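Local coordinates for protein signal peptidase I (Enterococcus faecalis, PDB 4ME8) that probably cleaves hydrophobic N-terminal signal or leader sequences from exported proteins, as a serine endopeptidase of the S26 family, at residues G53-D61 with N87-E95; T100-F111 with S123-V134. All blocks are in the same frame, centred on the assembly; numbering follows the deposited sequence.

Both contacts pair antiparallel segments at the outer edge of a sheet, and both are partly buried. Contact 1 adds the short strand 92-93 to strand 56-59 in the four-stranded sheet; contact 2 adds strand 129-130 to strand 109-113 in the five-stranded one. Their chemistry differs. The strand pairing of 53-61 with 87-95 gives way at one end to carboxylates and waters that hold backbone amides, whereas 100-111 with 123-134 relies on aromatic rings covered by aliphatic carbons. The two meet where Leu94 packs on Phe111, where Gly53 N is probably bonded to Val105 O, and where Leu94 O probably accepts from Thr100 OG1.

Contact 1 of 2, residues G53-D61 with N87-E95; sequences GETVEYRDD and NYTQDFTLE
A short antiparallel strand pairing joins Tyr58 to Phe92 at the edge of the four-stranded sheet, where strand 92-93 is the outermost strand. Tyr58 and Phe92 form a hydrogen-bonded pair: Tyr58 N reaches Phe92 O at 2.9 Å, in the carbonyl plane, and Phe92 N returns to Tyr58 O at 3.0 Å. Their rings lie side by side with planes 24° apart, but are slid so far that they barely overlap; Tyr58 CD1 meets Phe92 CZ at 3.5 Å. The first torsion of Thr89 (-53°) turns OG1 away from the carbonyl carbon and lays CG2 over one face of the Tyr58 ring, 3.8 Å from its centroid. The Tyr58 hydroxyl is bonded to Glu72 and Arg117. Further along, Val56 CB rests on Leu94 CD2, and both side chains also touch Phe111 of strand 109-113. Beyond Arg59 the pairing gives way to carboxylates. Asp91 OD1 takes Asp60 N at 2.9 Å, on its syn side but well out of the carboxylate plane, while Asp61 OD1 receives Thr89 N at 2.9 Å in a nearly straight bond (169°). One water bridges Asp61 N, Thr89 O and Asp91 OD1; another donates to Asp61 OD1 and bonds Thr89 OG1, itself also bonded to Arg117 NH1. Such pairing forms one edge of the smaller antiparallel sheet in this mainly beta signal peptidase fold.

Contact 2 of 2, residues T100-F111 with S123-V134; sequences TQSLTVPEGMYF and SRYFGFVKQASV. With EDO (1,2-ethanediol), chain C.
Phe128 reaches from just ahead of strand 129-130 into the bend of segment 100-111, its first torsion (-60°) swinging the ring away from its own carbonyl carbon and in between Thr100 and Pro106. Its CB lies 3.5 Å from CE of Met109, a selenomethionine whose chain bends at chi3 to bring the methyl there. At CG and CD1 the ring passes Tyr110 O, which lies at its edge, in plane. CD2 and CE2 run under Pro106, whose CD makes a CH-pi contact over the ring centre, 3.6 Å from the centroid. On the opposite face Thr100 CG2 makes a second, 3.7 Å from the centroid of the Phe128 ring and offset toward the CE2 and CZ rim, while CE1 meets Val105 CG2 and Phe111 CD1. The ring is therefore held between a proline and a threonine methyl. Behind it, strands 109-113 and 129-130 pair antiparallel at the edge of the five-stranded sheet, the larger of the enzyme's two. Tyr110 and Val129 exchange two backbone bonds, Tyr110 N to Val129 O and Val129 N to Tyr110 O, both 2.9 Å. A type II turn from Pro106 to Met109 leads into the strand, and Gln131 N donates to Gly108 O from above the carbonyl plane. Gln131 also lays CG over the centre of the Tyr110 ring, and Val134 CG2 meets the edge of that ring at 3.9 Å from CE2. At the other end Ser123 CB sits over one face of Phe111, 3.5 Å from the centroid, while Ser123 OG donates to Gly127 O and is also bonded to Val112 N.

Contact 1 of 2, residues G53-D61 with N87-E95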
loop_
_atom_site.group_PDB
_atom_site.type_symbol
_atom_site.label_atom_id
_atom_site.label_comp_id
_atom_site.label_asym_id
_atom_site.label_seq_id
_atom_site.Cartn_x
_atom_site.Cartn_y
_atom_site.Cartn_z
ATOM N N GLY A 53 -7.550 9.201 6.439
ATOM C CA GLY A 53 -7.377 9.645 7.821
ATOM C C GLY A 53 -6.224 8.983 8.547
ATOM O O GLY A 53 -5.727 9.523 9.536
ATOM N N GLU A 54 -5.777 7.841 8.034
ATOM C CA GLU A 54 -4.773 7.023 8.705
ATOM C C GLU A 54 -3.325 7.429 8.401
ATOM O O GLU A 54 -2.999 7.867 7.296
ATOM C CB GLU A 54 -4.979 5.555 8.338
ATOM C CG GLU A 54 -6.289 4.976 8.879
ATOM C CD GLU A 54 -6.645 3.620 8.286
ATOM O OE1 GLU A 54 -5.946 3.171 7.349
ATOM O OE2 GLU A 54 -7.633 2.996 8.745
ATOM N N THR A 55 -2.460 7.274 9.403
ATOM C CA THR A 55 -1.017 7.310 9.176
ATOM C C THR A 55 -0.551 5.903 8.765
ATOM O O THR A 55 -1.105 4.895 9.230
ATOM C CB THR A 55 -0.237 7.769 10.427
ATOM O OG1 THR A 55 -0.328 6.769 11.447
ATOM C CG2 THR A 55 -0.771 9.105 10.960
ATOM N N VAL A 56 0.441 5.841 7.879
ATOM C CA VAL A 56 1.039 4.580 7.455
ATOM C C VAL A 56 2.533 4.635 7.670
ATOM O O VAL A 56 3.197 5.572 7.227
ATOM C CB VAL A 56 0.777 4.280 5.964
ATOM C CG1 VAL A 56 1.501 3.002 5.544
ATOM C CG2 VAL A 56 -0.722 4.173 5.703
ATOM N N GLU A 57 3.058 3.635 8.362
ATOM C CA GLU A 57 4.486 3.544 8.594
ATOM C C GLU A 57 4.963 2.106 8.429
ATOM O O GLU A 57 4.286 1.161 8.828
ATOM C CB GLU A 57 4.864 4.090 9.987
ATOM C CG GLU A 57 6.331 3.862 10.358
ATOM C CD GLU A 57 6.846 4.729 11.510
ATOM O OE1 GLU A 57 6.047 5.224 12.336
ATOM O OE2 GLU A 57 8.080 4.905 11.599
ATOM N N TYR A 58 6.131 1.962 7.814
ATOM C CA TYR A 58 6.895 0.731 7.881
ATOM C C TYR A 58 8.174 1.019 8.642
ATOM O O TYR A 58 8.884 1.971 8.329
ATOM C CB TYR A 58 7.220 0.209 6.485
ATOM C CG TYR A 58 6.248 -0.826 5.999
ATOM C CD1 TYR A 58 5.037 -0.454 5.444
ATOM C CD2 TYR A 58 6.533 -2.185 6.105
ATOM C CE1 TYR A 58 4.139 -1.398 5.002
ATOM C CE2 TYR A 58 5.639 -3.137 5.663
ATOM C CZ TYR A 58 4.445 -2.735 5.120
ATOM O OH TYR A 58 3.541 -3.666 4.669
ATOM N N ARG A 59 8.438 0.214 9.665
ATOM C CA ARG A 59 9.683 0.270 10.414
ATOM C C ARG A 59 10.094 -1.172 10.717
ATOM O O ARG A 59 9.299 -1.945 11.263
ATOM C CB ARG A 59 9.516 1.083 11.707
ATOM C CG ARG A 59 10.795 1.220 12.524
ATOM C CD ARG A 59 10.700 2.268 13.631
ATOM N NE ARG A 59 10.049 1.773 14.851
ATOM C CZ ARG A 59 8.778 1.990 15.205
ATOM N NH1 ARG A 59 7.949 2.707 14.446
ATOM N NH2 ARG A 59 8.322 1.477 16.346
ATOM N N ASP A 60 11.324 -1.528 10.338
ATOM C CA ASP A 60 11.870 -2.879 10.533
ATOM C C ASP A 60 10.997 -3.963 9.898
ATOM O O ASP A 60 10.853 -5.067 10.432
ATOM C CB ASP A 60 12.112 -3.154 12.022
ATOM C CG ASP A 60 13.262 -2.335 12.584
ATOM O OD1 ASP A 60 14.352 -2.342 11.972
ATOM O OD2 ASP A 60 13.082 -1.693 13.641
ATOM N N ASP A 61 10.427 -3.621 8.743
ATOM C CA ASP A 61 9.641 -4.536 7.919
ATOM C C ASP A 61 8.244 -4.848 8.479
ATOM O O ASP A 61 7.594 -5.800 8.029
ATOM C CB ASP A 61 10.417 -5.835 7.666
ATOM C CG ASP A 61 10.297 -6.315 6.238
ATOM O OD1 ASP A 61 10.054 -5.474 5.352
ATOM O OD2 ASP A 61 10.470 -7.526 5.992
ATOM N N ASN A 87 15.567 -5.673 4.620
ATOM C CA ASN A 87 14.119 -5.537 4.815
ATOM C C ASN A 87 13.402 -5.567 3.462
ATOM O O ASN A 87 13.791 -4.862 2.527
ATOM C CB ASN A 87 13.763 -4.229 5.536
ATOM C CG ASN A 87 13.946 -4.307 7.045
ATOM O OD1 ASN A 87 14.043 -5.389 7.633
ATOM N ND2 ASN A 87 13.970 -3.144 7.684
ATOM N N TYR A 88 12.355 -6.381 3.376
ATOM C CA TYR A 88 11.574 -6.551 2.151
ATOM C C TYR A 88 10.918 -5.236 1.711
ATOM O O TYR A 88 10.878 -4.910 0.519
ATOM C CB TYR A 88 10.506 -7.621 2.391
ATOM C CG TYR A 88 9.846 -8.153 1.148
ATOM C CD1 TYR A 88 10.590 -8.794 0.168
ATOM C CD2 TYR A 88 8.475 -8.040 0.963
ATOM C CE1 TYR A 88 9.990 -9.299 -0.972
ATOM C CE2 TYR A 88 7.864 -8.545 -0.169
ATOM C CZ TYR A 88 8.626 -9.172 -1.136
ATOM O OH TYR A 88 8.030 -9.672 -2.269
ATOM N N THR A 89 10.395 -4.499 2.687
ATOM C CA THR A 89 9.825 -3.172 2.472
ATOM C C THR A 89 10.682 -2.176 3.247
ATOM O O THR A 89 10.938 -2.373 4.435
ATOM C CB THR A 89 8.368 -3.086 2.990
ATOM O OG1 THR A 89 7.578 -4.139 2.419
ATOM C CG2 THR A 89 7.744 -1.743 2.640
ATOM N N GLN A 90 11.115 -1.109 2.578
ATOM C CA GLN A 90 11.992 -0.115 3.202
ATOM C C GLN A 90 11.230 0.672 4.268
ATOM O O GLN A 90 9.997 0.808 4.198
ATOM C CB GLN A 90 12.632 0.828 2.152
ATOM C CG GLN A 90 11.795 2.026 1.673
ATOM C CD GLN A 90 10.866 1.695 0.510
ATOM O OE1 GLN A 90 10.159 0.683 0.532
ATOM N NE2 GLN A 90 10.858 2.553 -0.513
ATOM N N ASP A 91 11.962 1.167 5.264
ATOM C CA ASP A 91 11.388 2.071 6.253
ATOM C C ASP A 91 10.807 3.319 5.560
ATOM O O ASP A 91 11.444 3.927 4.698
ATOM C CB ASP A 91 12.441 2.500 7.291
ATOM C CG ASP A 91 12.941 1.340 8.163
ATOM O OD1 ASP A 91 12.296 0.273 8.216
ATOM O OD2 ASP A 91 13.994 1.506 8.809
ATOM N N PHE A 92 9.586 3.681 5.926
ATOM C CA PHE A 92 8.997 4.935 5.475
ATOM C C PHE A 92 7.804 5.311 6.336
ATOM O O PHE A 92 7.255 4.475 7.046
ATOM C CB PHE A 92 8.573 4.864 3.996
ATOM C CG PHE A 92 7.418 3.922 3.719
ATOM C CD1 PHE A 92 7.650 2.588 3.418
ATOM C CD2 PHE A 92 6.103 4.380 3.727
ATOM C CE1 PHE A 92 6.595 1.724 3.153
ATOM C CE2 PHE A 92 5.045 3.520 3.473
ATOM C CZ PHE A 92 5.293 2.190 3.182
ATOM N N THR A 93 7.466 6.594 6.302
ATOM C CA THR A 93 6.148 7.088 6.655
ATOM C C THR A 93 5.578 7.797 5.418
ATOM O O THR A 93 6.258 7.928 4.400
ATOM C CB THR A 93 6.185 8.079 7.843
ATOM O OG1 THR A 93 6.804 9.300 7.438
ATOM C CG2 THR A 93 6.937 7.498 9.033
ATOM N N LEU A 94 4.337 8.263 5.507
ATOM C CA LEU A 94 3.762 9.074 4.436
ATOM C C LEU A 94 4.462 10.445 4.354
ATOM O O LEU A 94 4.340 11.138 3.351
ATOM C CB LEU A 94 2.242 9.242 4.615
ATOM C CG LEU A 94 1.351 7.991 4.679
ATOM C CD1 LEU A 94 -0.098 8.380 4.941
ATOM C CD2 LEU A 94 1.461 7.174 3.406
ATOM N N GLU A 95 5.185 10.832 5.406
ATOM C CA GLU A 95 6.023 12.037 5.358
ATOM C C GLU A 95 7.391 11.796 4.703
ATOM O O GLU A 95 7.974 12.719 4.146
ATOM C CB GLU A 95 6.239 12.606 6.761
ATOM C CG GLU A 95 4.961 12.975 7.500
ATOM C CD GLU A 95 5.245 13.762 8.770
ATOM O OE1 GLU A 95 6.060 14.720 8.716
ATOM O OE2 GLU A 95 4.665 13.421 9.823
HETATM O O HOH W 1 2.125 8.648 7.914
HETATM O O HOH W 2 7.553 -6.076 4.108
HETATM O O HOH W 3 10.638 -1.157 6.804
#

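Contact 2 of 2, residues T100-F111 with S123-V134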
loop_
_atom_site.group_PDB
_atom_site.type_symbol
_atom_site.label_atom_id
_atom_site.label_comp_id
_atom_site.label_asym_id
_atom_site.label_seq_id
_atom_site.Cartn_x
_atom_site.Cartn_y
_atom_site.Cartn_z
ATOM N N THR A 100 4.258 11.080 -1.529
ATOM C CA THR A 100 3.098 11.422 -0.683
ATOM C C THR A 100 3.250 12.723 0.103
ATOM O O THR A 100 2.353 13.561 0.051
ATOM C CB THR A 100 2.732 10.295 0.305
ATOM O OG1 THR A 100 3.873 9.944 1.097
ATOM C CG2 THR A 100 2.210 9.067 -0.450
ATOM N N GLN A 101 4.361 12.870 0.833
ATOM C CA GLN A 101 4.631 14.047 1.696
ATOM C C GLN A 101 3.401 14.554 2.441
ATOM O O GLN A 101 2.902 15.652 2.173
ATOM C CB GLN A 101 5.237 15.184 0.882
ATOM C CG GLN A 101 6.626 14.872 0.372
ATOM C CD GLN A 101 7.231 16.025 -0.391
ATOM O OE1 GLN A 101 7.188 17.180 0.046
ATOM N NE2 GLN A 101 7.804 15.718 -1.542
ATOM N N SER A 102 2.938 13.748 3.390
ATOM C CA SER A 102 1.640 13.948 4.018
ATOM C C SER A 102 1.600 13.210 5.360
ATOM O O SER A 102 2.218 12.159 5.496
ATOM C CB SER A 102 0.555 13.420 3.064
ATOM O OG SER A 102 -0.696 13.254 3.708
ATOM N N LEU A 103 0.896 13.755 6.349
ATOM C CA LEU A 103 0.764 13.079 7.641
ATOM C C LEU A 103 -0.121 11.851 7.492
ATOM O O LEU A 103 0.214 10.769 7.976
ATOM C CB LEU A 103 0.170 14.012 8.698
ATOM N N THR A 104 -1.241 12.033 6.793
ATOM C CA THR A 104 -2.266 11.016 6.667
ATOM C C THR A 104 -2.740 10.843 5.229
ATOM O O THR A 104 -2.492 11.677 4.363
ATOM C CB THR A 104 -3.499 11.372 7.519
ATOM O OG1 THR A 104 -4.084 12.592 7.044
ATOM C CG2 THR A 104 -3.135 11.517 8.988
ATOM N N VAL A 105 -3.449 9.746 4.999
ATOM C CA VAL A 105 -4.105 9.501 3.723
ATOM C C VAL A 105 -5.246 10.505 3.562
ATOM O O VAL A 105 -6.101 10.595 4.443
ATOM C CB VAL A 105 -4.681 8.082 3.667
ATOM C CG1 VAL A 105 -5.367 7.835 2.332
ATOM C CG2 VAL A 105 -3.579 7.059 3.891
ATOM N N PRO A 106 -5.256 11.271 2.451
ATOM C CA PRO A 106 -6.301 12.283 2.286
ATOM C C PRO A 106 -7.705 11.699 2.141
ATOM O O PRO A 106 -7.867 10.523 1.810
ATOM C CB PRO A 106 -5.896 13.026 0.994
ATOM C CG PRO A 106 -4.487 12.631 0.717
ATOM C CD PRO A 106 -4.325 11.259 1.311
ATOM N N GLU A 107 -8.706 12.529 2.407
ATOM C CA GLU A 107 -10.093 12.141 2.230
ATOM C C GLU A 107 -10.322 11.752 0.759
ATOM O O GLU A 107 -9.856 12.436 -0.157
ATOM C CB GLU A 107 -11.026 13.284 2.653
ATOM C CG GLU A 107 -10.912 13.658 4.121
ATOM N N GLY A 108 -11.000 10.625 0.549
ATOM C CA GLY A 108 -11.313 10.126 -0.794
ATOM C C GLY A 108 -10.138 9.504 -1.524
ATOM O O GLY A 108 -10.109 9.483 -2.751
HETATM N N MSE A 109 -9.171 8.988 -0.773
HETATM C CA MSE A 109 -7.979 8.389 -1.365
HETATM C C MSE A 109 -7.489 7.199 -0.599
HETATM O O MSE A 109 -7.805 7.038 0.576
HETATM C CB MSE A 109 -6.896 9.454 -1.424
HETATM C CG MSE A 109 -7.349 10.522 -2.417
HETATM SE SE MSE A 109 -5.794 11.384 -3.199
HETATM C CE MSE A 109 -5.401 10.160 -4.676
ATOM N N TYR A 110 -6.701 6.368 -1.284
ATOM C CA TYR A 110 -6.108 5.154 -0.735
ATOM C C TYR A 110 -4.586 5.157 -0.892
ATOM O O TYR A 110 -4.043 5.748 -1.829
ATOM C CB TYR A 110 -6.636 3.921 -1.488
ATOM C CG TYR A 110 -8.111 3.568 -1.316
ATOM C CD1 TYR A 110 -8.748 3.679 -0.083
ATOM C CD2 TYR A 110 -8.846 3.053 -2.381
ATOM C CE1 TYR A 110 -10.079 3.313 0.073
ATOM C CE2 TYR A 110 -10.172 2.682 -2.233
ATOM C CZ TYR A 110 -10.788 2.820 -1.006
ATOM O OH TYR A 110 -12.107 2.457 -0.847
ATOM N N PHE A 111 -3.918 4.467 0.031
ATOM C CA PHE A 111 -2.510 4.121 -0.071
ATOM C C PHE A 111 -2.462 2.634 -0.355
ATOM O O PHE A 111 -3.053 1.837 0.384
ATOM C CB PHE A 111 -1.782 4.419 1.244
ATOM C CG PHE A 111 -0.296 4.240 1.161
ATOM C CD1 PHE A 111 0.508 5.260 0.687
ATOM C CD2 PHE A 111 0.294 3.044 1.541
ATOM C CE1 PHE A 111 1.885 5.093 0.598
ATOM C CE2 PHE A 111 1.661 2.864 1.444
ATOM C CZ PHE A 111 2.462 3.889 0.976
ATOM N N SER A 123 2.042 2.981 -4.133
ATOM C CA SER A 123 1.896 4.318 -3.542
ATOM C C SER A 123 3.206 4.889 -3.009
ATOM O O SER A 123 3.339 6.109 -2.886
ATOM C CB SER A 123 0.824 4.335 -2.450
ATOM O OG SER A 123 -0.480 4.266 -3.009
ATOM N N ARG A 124 4.173 4.022 -2.704
ATOM C CA ARG A 124 5.519 4.492 -2.369
ATOM C C ARG A 124 6.143 5.351 -3.459
ATOM O O ARG A 124 7.020 6.152 -3.164
ATOM C CB ARG A 124 6.461 3.322 -2.091
ATOM C CG ARG A 124 6.232 2.646 -0.756
ATOM C CD ARG A 124 7.043 1.368 -0.644
ATOM N NE ARG A 124 6.659 0.389 -1.660
ATOM C CZ ARG A 124 7.322 -0.740 -1.905
ATOM N NH1 ARG A 124 8.414 -1.051 -1.206
ATOM N NH2 ARG A 124 6.896 -1.565 -2.857
ATOM N N TYR A 125 5.716 5.157 -4.710
ATOM C CA TYR A 125 6.372 5.786 -5.863
ATOM C C TYR A 125 5.440 6.588 -6.782
ATOM O O TYR A 125 5.883 7.584 -7.359
ATOM C CB TYR A 125 7.134 4.724 -6.664
ATOM C CG TYR A 125 8.051 3.884 -5.796
ATOM C CD1 TYR A 125 9.128 4.461 -5.131
ATOM C CD2 TYR A 125 7.831 2.520 -5.624
ATOM C CE1 TYR A 125 9.968 3.704 -4.328
ATOM C CE2 TYR A 125 8.664 1.753 -4.824
ATOM C CZ TYR A 125 9.729 2.350 -4.179
ATOM O OH TYR A 125 10.552 1.592 -3.390
ATOM N N PHE A 126 4.182 6.161 -6.947
ATOM C CA PHE A 126 3.191 6.977 -7.684
ATOM C C PHE A 126 2.175 7.741 -6.808
ATOM O O PHE A 126 1.273 8.403 -7.334
ATOM C CB PHE A 126 2.501 6.194 -8.829
ATOM C CG PHE A 126 1.656 5.005 -8.406
ATOM C CD1 PHE A 126 0.832 5.039 -7.286
ATOM C CD2 PHE A 126 1.630 3.870 -9.202
ATOM C CE1 PHE A 126 0.052 3.954 -6.940
ATOM C CE2 PHE A 126 0.843 2.777 -8.869
ATOM C CZ PHE A 126 0.047 2.820 -7.736
ATOM N N GLY A 127 2.323 7.665 -5.487
ATOM C CA GLY A 127 1.497 8.466 -4.587
ATOM C C GLY A 127 0.129 7.857 -4.365
ATOM O O GLY A 127 -0.095 6.699 -4.692
ATOM N N PHE A 128 -0.794 8.644 -3.823
ATOM C CA PHE A 128 -2.111 8.134 -3.438
ATOM C C PHE A 128 -2.997 7.826 -4.647
ATOM O O PHE A 128 -2.852 8.436 -5.708
ATOM C CB PHE A 128 -2.833 9.120 -2.505
ATOM C CG PHE A 128 -2.096 9.400 -1.220
ATOM C CD1 PHE A 128 -1.978 8.419 -0.235
ATOM C CD2 PHE A 128 -1.522 10.656 -0.985
ATOM C CE1 PHE A 128 -1.304 8.682 0.952
ATOM C CE2 PHE A 128 -0.843 10.916 0.198
ATOM C CZ PHE A 128 -0.735 9.926 1.165
ATOM N N VAL A 129 -3.924 6.882 -4.462
ATOM C CA VAL A 129 -4.870 6.488 -5.505
ATOM C C VAL A 129 -6.258 7.061 -5.209
ATOM O O VAL A 129 -6.750 6.941 -4.091
ATOM C CB VAL A 129 -4.967 4.944 -5.594
ATOM C CG1 VAL A 129 -6.026 4.517 -6.612
ATOM C CG2 VAL A 129 -3.599 4.353 -5.922
ATOM N N LYS A 130 -6.895 7.679 -6.199
ATOM C CA LYS A 130 -8.259 8.189 -6.001
ATOM C C LYS A 130 -9.232 7.023 -5.854
ATOM O O LYS A 130 -9.277 6.146 -6.713
ATOM C CB LYS A 130 -8.694 9.132 -7.143
ATOM C CG LYS A 130 -8.023 10.498 -7.068
ATOM C CD LYS A 130 -8.705 11.598 -7.872
ATOM C CE LYS A 130 -8.401 12.957 -7.237
ATOM N NZ LYS A 130 -8.596 14.124 -8.142
ATOM N N GLN A 131 -9.977 7.010 -4.745
ATOM C CA GLN A 131 -11.044 6.025 -4.513
ATOM C C GLN A 131 -11.975 5.891 -5.717
ATOM O O GLN A 131 -12.251 4.781 -6.168
ATOM C CB GLN A 131 -11.890 6.411 -3.295
ATOM C CG GLN A 131 -11.199 6.271 -1.951
ATOM C CD GLN A 131 -12.153 6.383 -0.764
ATOM O OE1 GLN A 131 -13.363 6.464 -0.915
ATOM N NE2 GLN A 131 -11.593 6.380 0.431
ATOM N N ALA A 132 -12.438 7.029 -6.233
ATOM C CA ALA A 132 -13.370 7.064 -7.359
ATOM C C ALA A 132 -12.870 6.332 -8.615
ATOM O O ALA A 132 -13.678 5.907 -9.443
ATOM C CB ALA A 132 -13.707 8.501 -7.699
ATOM N N SER A 133 -11.554 6.185 -8.765
ATOM C CA SER A 133 -10.982 5.495 -9.932
ATOM C C SER A 133 -10.867 3.958 -9.755
ATOM O O SER A 133 -10.506 3.245 -10.697
ATOM C CB SER A 133 -9.614 6.106 -10.298
ATOM O OG SER A 133 -8.642 5.874 -9.286
ATOM N N VAL A 134 -11.188 3.446 -8.568
ATOM C CA VAL A 134 -11.129 2.007 -8.315
ATOM C C VAL A 134 -12.301 1.308 -9.001
ATOM O O VAL A 134 -13.457 1.617 -8.716
ATOM C CB VAL A 134 -11.125 1.710 -6.801
ATOM C CG1 VAL A 134 -11.185 0.210 -6.529
ATOM C CG2 VAL A 134 -9.890 2.321 -6.156
HETATM C C1 EDO C . 10.731 7.580 -1.912
HETATM O O1 EDO C . 11.292 6.261 -1.767
HETATM C C2 EDO C . 10.106 7.760 -3.297
HETATM O O2 EDO C . 8.782 8.323 -3.206
#